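Beta-1,4-galactanase (Thielavia heterothallica, PDB 1HJS) hydrolyses the beta-1,4-galactosidic linkages of type I arabinogalactans as a family 53 glycoside hydrolase built on a beta/alpha barrel. Local coordinates at residues Y57-D60 and Y61-I65; N118-N122 and A123-P127. One frame throughout, in Å; residues are numbered along the deposited sequence.

Contact 1: Y57-D60 and Y61-I65; sequences YNLD and YNIAI
Y57 and Y61 meet as a T-shaped pair, the edge of the Y57 ring set against the face of the Y61 ring, with centroids 5.3 Å apart and planes at 73°. The closest carbons are Y57 CD1 and Y61 CE1, 3.8 Å apart. Y61 reaches this place because its CG is anti to the backbone N (chi1 176°), which swings the ring back along the preceding residues, against the backbone of Y57. One ring face there receives Y57 N, which lies 3.4 Å from Y61 CG. This is the tight, buried side. Both hydroxyls find partners beyond the pair: Y57 OH bonds to R47, and Y61 OH to the backbone of S10 and V14. Were Y61 an alanine, the edge of Y57 would probably lose the ring face it leans on, and S10 O and V14 N their hydroxyl partner.

Beside the rings, N62 grips the carbonyl of N58 twice. Its backbone N bonds to N58 O at 3.0 Å, while its side-chain ND2 approaches the same oxygen at 3.1 Å from above the carbonyl plane. An asparagine suits this buried position because its OD1 can also take a bond from Q46, and ND2 has a further acceptor in R47 O.

L59 and I63, one turn apart, form an apolar flank covered by helix 102-122, touching through L59 CG and I63 CD1 at 4.0 Å. The solvent side belongs to D60 and A64, exposed residues linked by a backbone bond. N58 is the N-cap, and 59-65 makes the opening turns of helix 59-71, the helix of the beta-alpha-beta unit between strands 43-48 and 75-80 of the TIM barrel.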
loop_
_atom_site.group_PDB
_atom_site.type_symbol
_atom_site.label_atom_id
_atom_site.label_comp_id
_atom_site.label_asym_id
_atom_site.label_seq_id
_atom_site.Cartn_x
_atom_site.Cartn_y
_atom_site.Cartn_z
ATOM N N TYR A 57 -7.760 -9.257 -8.637
ATOM C CA TYR A 57 -6.526 -9.061 -7.885
ATOM C C TYR A 57 -5.599 -10.278 -7.842
ATOM O O TYR A 57 -4.644 -10.294 -7.065
ATOM C CB TYR A 57 -6.844 -8.599 -6.457
ATOM C CG TYR A 57 -7.913 -7.534 -6.401
ATOM C CD1 TYR A 57 -7.848 -6.408 -7.225
ATOM C CD2 TYR A 57 -9.016 -7.671 -5.560
ATOM C CE1 TYR A 57 -8.864 -5.445 -7.218
ATOM C CE2 TYR A 57 -10.036 -6.714 -5.542
ATOM C CZ TYR A 57 -9.954 -5.610 -6.372
ATOM O OH TYR A 57 -10.977 -4.685 -6.362
ATOM N N ASN A 58 -5.863 -11.297 -8.659
ATOM C CA ASN A 58 -4.961 -12.445 -8.661
ATOM C C ASN A 58 -3.760 -12.046 -9.508
ATOM O O ASN A 58 -3.743 -10.945 -10.055
ATOM C CB ASN A 58 -5.658 -13.729 -9.170
ATOM C CG ASN A 58 -6.021 -13.700 -10.656
ATOM O OD1 ASN A 58 -6.709 -14.610 -11.142
ATOM N ND2 ASN A 58 -5.568 -12.693 -11.375
ATOM N N LEU A 59 -2.756 -12.912 -9.626
ATOM C CA LEU A 59 -1.561 -12.546 -10.382
ATOM C C LEU A 59 -1.802 -12.160 -11.842
ATOM O O LEU A 59 -1.199 -11.204 -12.335
ATOM C CB LEU A 59 -0.513 -13.664 -10.297
ATOM C CG LEU A 59 0.908 -13.258 -10.710
ATOM C CD1 LEU A 59 1.373 -12.052 -9.893
ATOM C CD2 LEU A 59 1.852 -14.430 -10.501
ATOM N N ASP A 60 -2.671 -12.890 -12.537
ATOM C CA ASP A 60 -2.952 -12.567 -13.936
ATOM C C ASP A 60 -3.547 -11.171 -14.054
ATOM O O ASP A 60 -3.192 -10.404 -14.945
ATOM C CB ASP A 60 -3.925 -13.575 -14.550
ATOM C CG ASP A 60 -3.278 -14.917 -14.826
ATOM O OD1 ASP A 60 -2.048 -14.950 -15.045
ATOM O OD2 ASP A 60 -4.004 -15.930 -14.838
ATOM N N TYR A 61 -4.472 -10.861 -13.151
ATOM C CA TYR A 61 -5.128 -9.559 -13.125
ATOM C C TYR A 61 -4.071 -8.476 -12.955
ATOM O O TYR A 61 -4.084 -7.459 -13.646
ATOM C CB TYR A 61 -6.126 -9.524 -11.960
ATOM C CG TYR A 61 -6.828 -8.201 -11.744
ATOM C CD1 TYR A 61 -6.196 -7.145 -11.088
ATOM C CD2 TYR A 61 -8.141 -8.014 -12.179
ATOM C CE1 TYR A 61 -6.861 -5.931 -10.864
ATOM C CE2 TYR A 61 -8.811 -6.812 -11.963
ATOM C CZ TYR A 61 -8.170 -5.775 -11.308
ATOM O OH TYR A 61 -8.838 -4.584 -11.115
ATOM N N ASN A 62 -3.140 -8.713 -12.039
ATOM C CA ASN A 62 -2.074 -7.763 -11.762
ATOM C C ASN A 62 -1.050 -7.617 -12.880
ATOM O O ASN A 62 -0.530 -6.527 -13.113
ATOM C CB ASN A 62 -1.384 -8.146 -10.458
ATOM C CG ASN A 62 -2.096 -7.578 -9.256
ATOM O OD1 ASN A 62 -1.991 -6.385 -8.974
ATOM N ND2 ASN A 62 -2.846 -8.421 -8.552
ATOM N N ILE A 63 -0.748 -8.710 -13.570
ATOM C CA ILE A 63 0.206 -8.628 -14.668
ATOM C C ILE A 63 -0.420 -7.808 -15.792
ATOM O O ILE A 63 0.246 -6.995 -16.429
ATOM C CB ILE A 63 0.599 -10.041 -15.177
ATOM C CG1 ILE A 63 1.527 -10.701 -14.151
ATOM C CG2 ILE A 63 1.286 -9.944 -16.544
ATOM C CD1 ILE A 63 1.857 -12.148 -14.440
ATOM N N ALA A 64 -1.715 -8.000 -16.015
ATOM C CA ALA A 64 -2.406 -7.260 -17.066
ATOM C C ALA A 64 -2.354 -5.747 -16.830
ATOM O O ALA A 64 -2.011 -4.986 -17.740
ATOM C CB ALA A 64 -3.852 -7.727 -17.178
ATOM N N ILE A 65 -2.686 -5.296 -15.621
ATOM C CA ILE A 65 -2.652 -3.859 -15.377
ATOM C C ILE A 65 -1.231 -3.338 -15.190
ATOM O O ILE A 65 -0.957 -2.175 -15.475
ATOM C CB ILE A 65 -3.547 -3.442 -14.181
ATOM C CG1 ILE A 65 -3.089 -4.118 -12.886
ATOM C CG2 ILE A 65 -4.995 -3.814 -14.477
ATOM C CD1 ILE A 65 -3.881 -3.656 -11.665
#

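Contact 2: N118-N122 and A123-P127; sequences NKLQN and AGIQP
The carbonyl oxygen of L120 is shared by two backbone donors that reach it from opposite faces of its plane: A123 N at 3.0 Å and I125 N at 2.8 Å. Together with the bond from G124 N to Q121 O, 2.9 Å long, the I125 bond defines a Schellman motif, which closes helix 102-122 by folding the departing chain back so that its N-H groups satisfy the last carbonyls. G124 is the C-prime residue. Its positive phi is easily adopted without a side chain, and the reversal that follows brings I125 back beside L120.

Two side-chain contacts accompany this closure. On the buried side, L120 CD2 lies 4.1 Å from I125 CG2, the two branched chains crossing at an angle; this is the apolar contact across the turn that commonly accompanies a Schellman motif. L120 CB also rests 3.6 Å from I125 O. Leucine and isoleucine suit these positions because their methyl groups cover the turn where its polar groups are already engaged by the backbone.

In the second contact Q126 NE2 donates to Q121 OE1, 3.0 Å away, with an N-H...O angle of 156°. The acceptor lies in the amide plane of Q126, yet the donor stands above the plane of the Q121 carbonyl, and the two amides are turned 46° apart. Q121 extends CG anti to the backbone N and then bends at chi2 (59°), which brings the amide round to Q126. The same OE1 also accepts from S170 N, so the loop following helix 150-165 is tied to this turn. Towards helix 59-71, L120 and A123 rest on I63 and I125 on A66, while the chain runs on into barrel strand 129-132.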
loop_
_atom_site.group_PDB
_atom_site.type_symbol
_atom_site.label_atom_id
_atom_site.label_comp_id
_atom_site.label_asym_id
_atom_site.label_seq_id
_atom_site.Cartn_x
_atom_site.Cartn_y
_atom_site.Cartn_z
ATOM N N ASN A 118 9.009 -14.635 -10.523
ATOM C CA ASN A 118 9.488 -15.110 -11.819
ATOM C C ASN A 118 8.461 -14.856 -12.916
ATOM O O ASN A 118 8.817 -14.503 -14.040
ATOM C CB ASN A 118 9.823 -16.606 -11.763
ATOM C CG ASN A 118 11.059 -16.895 -10.935
ATOM O OD1 ASN A 118 11.948 -16.052 -10.813
ATOM N ND2 ASN A 118 11.133 -18.099 -10.379
ATOM N N LYS A 119 7.184 -15.035 -12.591
ATOM C CA LYS A 119 6.130 -14.809 -13.575
ATOM C C LYS A 119 6.056 -13.334 -13.936
ATOM O O LYS A 119 5.782 -12.982 -15.081
ATOM C CB LYS A 119 4.784 -15.307 -13.047
ATOM C CG LYS A 119 4.699 -16.826 -13.001
ATOM C CD LYS A 119 3.379 -17.316 -12.430
ATOM C CE LYS A 119 3.326 -18.843 -12.418
ATOM N NZ LYS A 119 2.146 -19.352 -11.666
ATOM N N LEU A 120 6.308 -12.471 -12.959
ATOM C CA LEU A 120 6.300 -11.035 -13.215
ATOM C C LEU A 120 7.470 -10.715 -14.148
ATOM O O LEU A 120 7.309 -10.008 -15.147
ATOM C CB LEU A 120 6.445 -10.261 -11.902
ATOM C CG LEU A 120 5.173 -10.214 -11.047
ATOM C CD1 LEU A 120 5.498 -9.749 -9.632
ATOM C CD2 LEU A 120 4.166 -9.279 -11.706
ATOM N N GLN A 121 8.641 -11.248 -13.816
ATOM C CA GLN A 121 9.836 -11.041 -14.626
ATOM C C GLN A 121 9.586 -11.503 -16.063
ATOM O O GLN A 121 9.916 -10.796 -17.019
ATOM C CB GLN A 121 11.010 -11.821 -14.022
ATOM C CG GLN A 121 12.277 -11.876 -14.879
ATOM C CD GLN A 121 12.853 -10.510 -15.196
ATOM O OE1 GLN A 121 12.739 -9.572 -14.405
ATOM N NE2 GLN A 121 13.494 -10.399 -16.357
ATOM N N ASN A 122 8.997 -12.687 -16.208
ATOM C CA ASN A 122 8.718 -13.245 -17.528
ATOM C C ASN A 122 7.723 -12.427 -18.336
ATOM O O ASN A 122 7.660 -12.546 -19.563
ATOM C CB ASN A 122 8.222 -14.687 -17.400
ATOM C CG ASN A 122 9.292 -15.622 -16.874
ATOM O OD1 ASN A 122 10.481 -15.307 -16.923
ATOM N ND2 ASN A 122 8.877 -16.783 -16.383
ATOM N N ALA A 123 6.945 -11.602 -17.645
ATOM C CA ALA A 123 5.964 -10.746 -18.299
ATOM C C ALA A 123 6.561 -9.358 -18.527
ATOM O O ALA A 123 5.869 -8.443 -18.971
ATOM C CB ALA A 123 4.706 -10.642 -17.447
ATOM N N GLY A 124 7.848 -9.212 -18.218
ATOM C CA GLY A 124 8.519 -7.937 -18.402
ATOM C C GLY A 124 8.200 -6.916 -17.324
ATOM O O GLY A 124 8.391 -5.711 -17.517
ATOM N N ILE A 125 7.715 -7.396 -16.183
ATOM C CA ILE A 125 7.369 -6.508 -15.080
ATOM C C ILE A 125 8.359 -6.622 -13.923
ATOM O O ILE A 125 8.450 -7.664 -13.277
ATOM C CB ILE A 125 5.950 -6.817 -14.533
ATOM C CG1 ILE A 125 4.915 -6.708 -15.659
ATOM C CG2 ILE A 125 5.609 -5.868 -13.389
ATOM C CD1 ILE A 125 4.846 -5.340 -16.309
ATOM N N GLN A 126 9.111 -5.552 -13.681
ATOM C CA GLN A 126 10.056 -5.518 -12.575
ATOM C C GLN A 126 9.570 -4.450 -11.606
ATOM O O GLN A 126 9.915 -3.276 -11.734
ATOM C CB GLN A 126 11.470 -5.161 -13.051
ATOM C CG GLN A 126 12.148 -6.213 -13.919
ATOM C CD GLN A 126 11.724 -6.133 -15.375
ATOM O OE1 GLN A 126 11.568 -5.042 -15.926
ATOM N NE2 GLN A 126 11.556 -7.289 -16.010
ATOM N N PRO A 127 8.742 -4.839 -10.626
ATOM C CA PRO A 127 8.258 -3.832 -9.678
ATOM C C PRO A 127 9.390 -3.105 -8.968
ATOM O O PRO A 127 10.447 -3.681 -8.706
ATOM C CB PRO A 127 7.369 -4.640 -8.721
ATOM C CG PRO A 127 7.871 -6.040 -8.847
ATOM C CD PRO A 127 8.217 -6.178 -10.309
#

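Contacts 1 and 2 are opposite ends of two adjacent barrel helices: contact 1 lies at the start of helix 59-71, and contact 2 at the finish of helix 102-122. Each is partly buried, with residues facing the protein interior and others facing solvent. They touch directly, I63 CG2 lying 3.6 Å from A123 CB and L59 CD2 3.8 Å from K119 CD, so L59 and I63 near the start of one helix pack against K119 and A123 at the end of the other. Their chemistry differs with position. Contact 1 combines tyrosine rings with a carbonyl oxygen that accepts two hydrogen bonds beside strand 43-48, whereas contact 2 relies on backbone capping, aliphatic packing and a glutamine pair, away from the annotated sites.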